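PDB 3OV9: nucleoprotein from Rift valley fever virus, which encapsidates the viral genomic RNA, assembling into ring-shaped hexamers and shielding the RNA from nucleases as template for transcription and replication. Local coordinates for residues Glu190-Ala193 with Ala194-Thr197. Numbering follows the deposited sequence.
Sequences EEVA and ATFT
Phe196 folds back along helix 189-204 and lays its ring over the backbone of Ala193, a CH-pi contact in which CA of Ala193 stands 3.7 Å from the centroid of the Phe196 ring and 21° off the ring normal. The point of contact is offset toward the CE2-CZ rim, where CB of Ala193 also meets CZ of Phe196 at 3.9 Å. Chi1 of 67° puts CG of Phe196 between its own backbone N and carbonyl carbon, and chi2 turns the ring face over Ala193. Val192, with CG1 anti to the backbone N, supplies a methyl 4.1 Å from CE2 of Phe196. Leu173 and Ser177 of helix 159-180 and Tyr241 of helix 232-243 touch the Phe196 side chain, which thus joins three helices.

Here the helix also illustrates how threonine hydroxyls can supplement main-chain bonding. OG1 of Thr195 reaches back to O of Val192 at 2.6 Å, in the carbonyl plane, while N of Thr195 approaches the same oxygen at 3.0 Å from above that plane. N of Phe196 likewise bonds the carbonyl three residues back, O of Ala193, at 3.2 Å. That second oxygen takes three donors: N of Thr197 adds the i+4 bond, coming almost in line with the carbonyl, and OG1 of Thr197, 3.0 Å away, enters from above its plane.

Thr195 probably takes part in RNA binding, as in related nucleoproteins. The bond from its hydroxyl to O of Val192 restricts the rotation of OG1 and, with the hydrogen directed there, would probably leave this oxygen to meet a further partner, perhaps RNA, as an acceptor.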
loop_
_atom_site.group_PDB
_atom_site.type_symbol
_atom_site.label_atom_id
_atom_site.label_comp_id
_atom_site.label_asym_id
_atom_site.label_seq_id
_atom_site.Cartn_x
_atom_site.Cartn_y
_atom_site.Cartn_z
ATOM N N GLU A 190 5.710 25.514 -2.140
ATOM C CA GLU A 190 6.691 25.452 -1.055
ATOM C C GLU A 190 7.354 24.078 -0.946
ATOM O O GLU A 190 8.541 23.981 -0.630
ATOM C CB GLU A 190 6.045 25.834 0.282
ATOM C CG GLU A 190 5.613 27.302 0.391
ATOM C CD GLU A 190 4.334 27.621 -0.378
ATOM O OE1 GLU A 190 3.553 26.691 -0.681
ATOM O OE2 GLU A 190 4.109 28.813 -0.677
ATOM N N GLU A 191 6.582 23.025 -1.209
ATOM C CA GLU A 191 7.101 21.656 -1.193
ATOM C C GLU A 191 8.039 21.393 -2.375
ATOM O O GLU A 191 9.040 20.687 -2.234
ATOM C CB GLU A 191 5.956 20.636 -1.153
ATOM C CG GLU A 191 5.268 20.541 0.211
ATOM C CD GLU A 191 4.066 19.606 0.224
ATOM O OE1 GLU A 191 3.344 19.527 -0.792
ATOM O OE2 GLU A 191 3.836 18.956 1.267
ATOM N N VAL A 192 7.713 21.971 -3.530
ATOM C CA VAL A 192 8.578 21.897 -4.709
ATOM C C VAL A 192 9.834 22.748 -4.491
ATOM O O VAL A 192 10.940 22.336 -4.849
ATOM C CB VAL A 192 7.834 22.327 -6.006
ATOM C CG1 VAL A 192 8.777 22.334 -7.207
ATOM C CG2 VAL A 192 6.649 21.403 -6.278
ATOM N N ALA A 193 9.652 23.921 -3.883
ATOM C CA ALA A 193 10.762 24.820 -3.555
ATOM C C ALA A 193 11.793 24.162 -2.643
ATOM O O ALA A 193 12.990 24.419 -2.768
ATOM C CB ALA A 193 10.246 26.109 -2.933
ATOM N N ALA A 194 11.323 23.305 -1.739
ATOM C CA ALA A 194 12.196 22.579 -0.819
ATOM C C ALA A 194 13.168 21.646 -1.544
ATOM O O ALA A 194 14.194 21.260 -0.983
ATOM C CB ALA A 194 11.368 21.804 0.202
ATOM N N THR A 195 12.842 21.296 -2.789
ATOM C CA THR A 195 13.676 20.392 -3.588
ATOM C C THR A 195 14.739 21.114 -4.422
ATOM O O THR A 195 15.711 20.491 -4.853
ATOM C CB THR A 195 12.838 19.471 -4.522
ATOM O OG1 THR A 195 12.316 20.226 -5.623
ATOM C CG2 THR A 195 11.697 18.801 -3.762
ATOM N N PHE A 196 14.564 22.418 -4.647
ATOM C CA PHE A 196 15.519 23.158 -5.477
ATOM C C PHE A 196 16.298 24.290 -4.797
ATOM O O PHE A 196 17.309 24.738 -5.336
ATOM C CB PHE A 196 14.884 23.631 -6.802
ATOM C CG PHE A 196 13.796 24.671 -6.651
ATOM C CD1 PHE A 196 14.074 25.942 -6.148
ATOM C CD2 PHE A 196 12.497 24.395 -7.074
ATOM C CE1 PHE A 196 13.072 26.908 -6.034
ATOM C CE2 PHE A 196 11.487 25.354 -6.969
ATOM C CZ PHE A 196 11.776 26.613 -6.448
ATOM N N THR A 197 15.848 24.739 -3.626
ATOM C CA THR A 197 16.469 25.898 -2.963
ATOM C C THR A 197 17.876 25.635 -2.411
ATOM O O THR A 197 18.719 26.534 -2.419
ATOM C CB THR A 197 15.579 26.496 -1.846
ATOM O OG1 THR A 197 15.147 25.454 -0.964
ATOM C CG2 THR A 197 14.364 27.205 -2.438
#